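Local coordinates for metallo-beta-lactamase (Serratia marcescens, PDB 6K4X), which hydrolyses beta-lactam antibiotics at a two-zinc active site, as a subclass B3 metallo-beta-lactamase, and is held here with a sulfanylbenzoic acid inhibitor, at residues A[15-29]-A[159-172]. Residues are numbered along the deposited sequence; the frame is centred on the assembly and turned at random.
Sequences YGNTHYVGTGGISAV and WQSCEQGKCKDVVF
Two beta-sheets pack face to face in the alphabeta/betaalpha sandwich of the metallo-beta-lactamases, and here the type II' turn Tyr15-Thr18 of the first sheet sits against the hairpin 159-172 of the second. Tyr15 lies between two hairpin side chains. Lys168 sets CG over one face, 3.7 Å from the ring centroid, in a CH-pi contact. Over the other face comes Glu163, its chain extended beyond CG (chi2 -180°) to bring the carboxylate over the ring, planes 6° apart, with OE2 3.7 Å from CD1 of Tyr15. That OE2 takes the Gly16 N-H through its anti lone pair at 2.8 Å and is also bonded by Asn233. At the far end of the ring, Tyr15 OH donates to Lys166 O (2.7 Å) from above the carbonyl plane, opposite the face used by the backbone N of Glu163.

A short chain of hydrogen bonds runs between the sheets. Trp159 NE1 donates, in the indole plane and nearly straight, to Thr18 OG1 at 2.9 Å; Thr18 OG1 donates on to Ser161 OG, and Ser161 OG to Asn17 OD1. The hydroxyl of Thr18 stands beside its backbone N (chi1 -66°), facing the hairpin. One water joins Asn17 ND2, also bonded to Ser32 O, to Gln160 O, and another joins Asn17 OD1 to Cys162 N, next to the Cys162-Cys167 disulfide that ties the hairpin strands. Toward the zinc end the contact turns apolar: Val29 puts CG2 3.6 Å from Phe172 CE2, at the ring edge, and CG1 against the indole of Trp159.

With each hydroxyl accepting one bond and donating the next, the hydrogen bonds all run one way, to Asn17 OD1, and the buried hydroxyls of Thr18 and Ser161 are satisfied between the sheets.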
loop_
_atom_site.group_PDB
_atom_site.type_symbol
_atom_site.label_atom_id
_atom_site.label_comp_id
_atom_site.label_asym_id
_atom_site.label_seq_id
_atom_site.Cartn_x
_atom_site.Cartn_y
_atom_site.Cartn_z
ATOM N N TYR A 15 -15.628 3.264 -2.724
ATOM C CA TYR A 15 -16.214 4.128 -3.742
ATOM C C TYR A 15 -16.201 3.368 -5.061
ATOM O O TYR A 15 -15.152 2.846 -5.466
ATOM C CB TYR A 15 -15.413 5.423 -3.903
ATOM C CG TYR A 15 -16.154 6.467 -4.702
ATOM C CD1 TYR A 15 -17.076 7.292 -4.075
ATOM C CD2 TYR A 15 -15.966 6.610 -6.065
ATOM C CE1 TYR A 15 -17.809 8.226 -4.788
ATOM C CE2 TYR A 15 -16.693 7.542 -6.792
ATOM C CZ TYR A 15 -17.632 8.328 -6.154
ATOM O OH TYR A 15 -18.361 9.263 -6.846
ATOM N N GLY A 16 -17.329 3.302 -5.754
ATOM C CA GLY A 16 -17.368 2.684 -7.056
ATOM C C GLY A 16 -16.843 1.261 -6.999
ATOM O O GLY A 16 -17.387 0.416 -6.312
ATOM N N ASN A 17 -15.816 0.972 -7.793
ATOM C CA ASN A 17 -15.209 -0.350 -7.883
ATOM C C ASN A 17 -13.970 -0.511 -6.984
ATOM O O ASN A 17 -13.186 -1.444 -7.225
ATOM C CB ASN A 17 -14.857 -0.684 -9.332
ATOM C CG ASN A 17 -13.859 0.280 -9.944
ATOM O OD1 ASN A 17 -13.810 1.468 -9.599
ATOM N ND2 ASN A 17 -13.076 -0.192 -10.895
ATOM N N THR A 18 -13.796 0.374 -5.995
ATOM C CA THR A 18 -12.727 0.255 -5.022
ATOM C C THR A 18 -13.278 -0.360 -3.740
ATOM O O THR A 18 -14.136 0.252 -3.095
ATOM C CB THR A 18 -12.132 1.626 -4.682
ATOM O OG1 THR A 18 -11.483 2.167 -5.841
ATOM C CG2 THR A 18 -11.130 1.564 -3.558
ATOM N N HIS A 19 -12.755 -1.526 -3.385
ATOM C CA HIS A 19 -13.250 -2.294 -2.224
ATOM C C HIS A 19 -12.099 -2.538 -1.247
ATOM O O HIS A 19 -10.998 -2.933 -1.685
ATOM C CB HIS A 19 -13.831 -3.646 -2.658
ATOM C CG HIS A 19 -14.686 -3.554 -3.875
ATOM N ND1 HIS A 19 -15.978 -3.074 -3.843
ATOM C CD2 HIS A 19 -14.394 -3.808 -5.165
ATOM C CE1 HIS A 19 -16.451 -3.090 -5.083
ATOM N NE2 HIS A 19 -15.493 -3.514 -5.916
ATOM N N TYR A 20 -12.330 -2.327 0.044
ATOM C CA TYR A 20 -11.394 -2.720 1.059
ATOM C C TYR A 20 -11.578 -4.207 1.347
ATOM O O TYR A 20 -12.678 -4.634 1.683
ATOM C CB TYR A 20 -11.606 -1.899 2.326
ATOM C CG TYR A 20 -10.569 -2.132 3.393
ATOM C CD1 TYR A 20 -10.632 -3.228 4.239
ATOM C CD2 TYR A 20 -9.500 -1.257 3.533
ATOM C CE1 TYR A 20 -9.670 -3.421 5.216
ATOM C CE2 TYR A 20 -8.544 -1.436 4.517
ATOM C CZ TYR A 20 -8.618 -2.530 5.356
ATOM O OH TYR A 20 -7.672 -2.688 6.332
ATOM N N VAL A 21 -10.490 -4.976 1.202
ATOM C CA VAL A 21 -10.497 -6.402 1.409
ATOM C C VAL A 21 -9.374 -6.837 2.355
ATOM O O VAL A 21 -9.075 -8.030 2.450
ATOM C CB VAL A 21 -10.432 -7.180 0.084
ATOM C CG1 VAL A 21 -11.689 -6.976 -0.739
ATOM C CG2 VAL A 21 -9.181 -6.871 -0.718
ATOM N N GLY A 22 -8.733 -5.885 3.045
ATOM C CA GLY A 22 -7.653 -6.194 3.959
ATOM C C GLY A 22 -8.123 -6.719 5.308
ATOM O O GLY A 22 -9.269 -7.134 5.528
ATOM N N THR A 23 -7.163 -6.735 6.234
ATOM C CA THR A 23 -7.388 -7.190 7.589
ATOM C C THR A 23 -7.814 -6.001 8.447
ATOM O O THR A 23 -7.943 -4.870 7.997
ATOM C CB THR A 23 -6.120 -7.860 8.129
ATOM O OG1 THR A 23 -5.095 -6.853 8.088
ATOM C CG2 THR A 23 -5.725 -9.088 7.341
ATOM N N GLY A 24 -8.029 -6.264 9.737
ATOM C CA GLY A 24 -8.356 -5.187 10.655
ATOM C C GLY A 24 -7.239 -4.172 10.773
ATOM O O GLY A 24 -7.498 -3.009 11.103
ATOM N N GLY A 25 -6.003 -4.594 10.524
ATOM C CA GLY A 25 -4.857 -3.758 10.779
ATOM C C GLY A 25 -4.037 -3.394 9.561
ATOM O O GLY A 25 -3.163 -2.532 9.683
ATOM N N ILE A 26 -4.243 -4.059 8.411
ATOM C CA ILE A 26 -3.424 -3.761 7.225
ATOM C C ILE A 26 -4.345 -3.627 6.023
ATOM O O ILE A 26 -5.174 -4.513 5.779
ATOM C CB ILE A 26 -2.348 -4.824 6.945
ATOM C CG1 ILE A 26 -1.369 -4.986 8.113
ATOM C CG2 ILE A 26 -1.615 -4.500 5.662
ATOM C CD1 ILE A 26 -0.436 -3.814 8.310
ATOM N N SER A 27 -4.184 -2.546 5.248
ATOM C CA SER A 27 -5.007 -2.348 4.101
ATOM C C SER A 27 -4.649 -3.317 2.977
ATOM O O SER A 27 -3.497 -3.594 2.705
ATOM C CB SER A 27 -4.874 -0.952 3.583
ATOM O OG SER A 27 -5.325 -0.021 4.547
ATOM N N ALA A 28 -5.693 -3.742 2.266
ATOM C CA ALA A 28 -5.581 -4.334 0.956
ATOM C C ALA A 28 -6.826 -3.892 0.198
ATOM O O ALA A 28 -7.901 -3.750 0.788
ATOM C CB ALA A 28 -5.447 -5.845 0.995
ATOM N N VAL A 29 -6.668 -3.625 -1.094
ATOM C CA VAL A 29 -7.760 -3.107 -1.881
ATOM C C VAL A 29 -7.936 -3.961 -3.124
ATOM O O VAL A 29 -6.965 -4.268 -3.823
ATOM C CB VAL A 29 -7.533 -1.629 -2.240
ATOM C CG1 VAL A 29 -8.364 -1.184 -3.432
ATOM C CG2 VAL A 29 -7.820 -0.748 -1.040
ATOM N N TRP A 159 -5.532 5.690 -8.962
ATOM C CA TRP A 159 -6.496 5.385 -9.987
ATOM C C TRP A 159 -7.730 6.252 -9.796
ATOM O O TRP A 159 -7.806 7.046 -8.860
ATOM C CB TRP A 159 -6.847 3.903 -9.972
ATOM C CG TRP A 159 -7.483 3.433 -8.698
ATOM C CD1 TRP A 159 -8.808 3.431 -8.383
ATOM C CD2 TRP A 159 -6.806 2.857 -7.571
ATOM N NE1 TRP A 159 -9.001 2.905 -7.134
ATOM C CE2 TRP A 159 -7.786 2.532 -6.614
ATOM C CE3 TRP A 159 -5.471 2.552 -7.299
ATOM C CZ2 TRP A 159 -7.452 1.937 -5.403
ATOM C CZ3 TRP A 159 -5.138 1.968 -6.104
ATOM C CH2 TRP A 159 -6.124 1.653 -5.176
ATOM N N GLN A 160 -8.694 6.096 -10.699
ATOM C CA GLN A 160 -9.960 6.776 -10.589
ATOM C C GLN A 160 -11.070 5.750 -10.491
ATOM O O GLN A 160 -11.066 4.792 -11.256
ATOM C CB GLN A 160 -10.203 7.674 -11.795
ATOM C CG GLN A 160 -9.149 8.759 -11.916
ATOM C CD GLN A 160 -9.611 9.961 -12.699
ATOM O OE1 GLN A 160 -10.742 10.023 -13.190
ATOM N NE2 GLN A 160 -8.727 10.940 -12.797
ATOM N N SER A 161 -12.012 5.965 -9.571
ATOM C CA SER A 161 -13.202 5.155 -9.491
ATOM C C SER A 161 -14.420 6.060 -9.618
ATOM O O SER A 161 -14.403 7.205 -9.148
ATOM C CB SER A 161 -13.275 4.383 -8.186
ATOM O OG SER A 161 -12.344 3.297 -8.166
ATOM N N CYS A 162 -15.492 5.531 -10.216
ATOM C CA CYS A 162 -16.623 6.349 -10.569
ATOM C C CYS A 162 -17.921 5.638 -10.192
ATOM O O CYS A 162 -18.011 4.417 -10.206
ATOM C CB CYS A 162 -16.630 6.668 -12.062
ATOM S SG CYS A 162 -15.096 7.371 -12.729
ATOM N N GLU A 163 -18.941 6.453 -9.915
ATOM C CA GLU A 163 -20.313 5.992 -9.666
ATOM C C GLU A 163 -21.254 6.810 -10.555
ATOM O O GLU A 163 -21.418 8.010 -10.315
ATOM C CB GLU A 163 -20.708 6.165 -8.197
ATOM C CG GLU A 163 -19.911 5.273 -7.240
ATOM C CD GLU A 163 -20.269 5.402 -5.762
ATOM O OE1 GLU A 163 -21.201 6.166 -5.420
ATOM O OE2 GLU A 163 -19.616 4.733 -4.926
ATOM N N GLN A 164 -21.810 6.197 -11.600
ATOM C CA GLN A 164 -22.738 6.873 -12.520
ATOM C C GLN A 164 -22.088 8.178 -12.998
ATOM O O GLN A 164 -22.716 9.242 -13.102
ATOM C CB GLN A 164 -24.100 7.106 -11.859
ATOM C CG GLN A 164 -24.876 5.826 -11.587
ATOM C CD GLN A 164 -25.646 5.345 -12.788
ATOM O OE1 GLN A 164 -26.225 6.146 -13.541
ATOM N NE2 GLN A 164 -25.650 4.039 -12.978
ATOM N N GLY A 165 -20.796 8.113 -13.322
ATOM C CA GLY A 165 -20.091 9.215 -13.964
ATOM C C GLY A 165 -19.535 10.253 -13.001
ATOM O O GLY A 165 -18.925 11.206 -13.462
ATOM N N LYS A 166 -19.743 10.086 -11.691
ATOM C CA LYS A 166 -19.146 10.961 -10.684
ATOM C C LYS A 166 -17.881 10.278 -10.156
ATOM O O LYS A 166 -17.962 9.195 -9.548
ATOM C CB LYS A 166 -20.135 11.213 -9.544
ATOM C CG LYS A 166 -19.666 12.198 -8.488
ATOM C CD LYS A 166 -19.353 13.594 -9.003
ATOM C CE LYS A 166 -19.175 14.589 -7.872
ATOM N NZ LYS A 166 -20.478 15.044 -7.334
ATOM N N CYS A 167 -16.719 10.839 -10.463
ATOM C CA CYS A 167 -15.454 10.139 -10.302
ATOM C C CYS A 167 -14.621 10.766 -9.187
ATOM O O CYS A 167 -14.695 11.986 -8.938
ATOM C CB CYS A 167 -14.665 10.193 -11.598
ATOM S SG CYS A 167 -15.527 9.387 -12.964
ATOM N N LYS A 168 -13.747 9.949 -8.578
ATOM C CA LYS A 168 -12.856 10.380 -7.541
ATOM C C LYS A 168 -11.482 9.773 -7.791
ATOM O O LYS A 168 -11.353 8.633 -8.227
ATOM C CB LYS A 168 -13.331 9.904 -6.167
ATOM C CG LYS A 168 -14.688 10.398 -5.726
ATOM C CD LYS A 168 -14.709 11.842 -5.388
ATOM C CE LYS A 168 -16.092 12.273 -4.934
ATOM N NZ LYS A 168 -16.244 13.741 -4.937
ATOM N N ASP A 169 -10.460 10.543 -7.435
ATOM C CA ASP A 169 -9.097 10.081 -7.475
ATOM C C ASP A 169 -8.775 9.353 -6.176
ATOM O O ASP A 169 -8.882 9.939 -5.081
ATOM C CB ASP A 169 -8.143 11.256 -7.664
ATOM C CG ASP A 169 -8.336 11.900 -9.015
ATOM O OD1 ASP A 169 -8.724 11.187 -9.981
ATOM O OD2 ASP A 169 -8.203 13.130 -9.080
ATOM N N VAL A 170 -8.388 8.093 -6.316
ATOM C CA VAL A 170 -8.071 7.222 -5.194
ATOM C C VAL A 170 -6.567 6.994 -5.152
ATOM O O VAL A 170 -5.927 6.788 -6.179
ATOM C CB VAL A 170 -8.805 5.883 -5.334
ATOM C CG1 VAL A 170 -8.563 4.997 -4.128
ATOM C CG2 VAL A 170 -10.288 6.085 -5.570
ATOM N N VAL A 171 -6.004 7.056 -3.950
ATOM C CA VAL A 171 -4.577 6.870 -3.708
ATOM C C VAL A 171 -4.410 5.773 -2.663
ATOM O O VAL A 171 -4.963 5.898 -1.571
ATOM C CB VAL A 171 -3.921 8.174 -3.224
ATOM C CG1 VAL A 171 -2.450 7.951 -2.924
ATOM C CG2 VAL A 171 -4.131 9.319 -4.207
ATOM N N PHE A 172 -3.657 4.724 -2.989
ATOM C CA PHE A 172 -3.221 3.735 -2.010
ATOM C C PHE A 172 -1.820 4.134 -1.601
ATOM O O PHE A 172 -0.862 3.986 -2.358
ATOM C CB PHE A 172 -3.316 2.319 -2.579
ATOM C CG PHE A 172 -3.247 1.229 -1.543
ATOM C CD1 PHE A 172 -2.107 1.026 -0.793
ATOM C CD2 PHE A 172 -4.332 0.422 -1.302
ATOM C CE1 PHE A 172 -2.042 0.016 0.156
ATOM C CE2 PHE A 172 -4.258 -0.593 -0.373
ATOM C CZ PHE A 172 -3.118 -0.802 0.355
HETATM O O HOH W 1 -11.527 2.016 -12.063
HETATM O O HOH W 2 -14.875 3.150 -11.804
#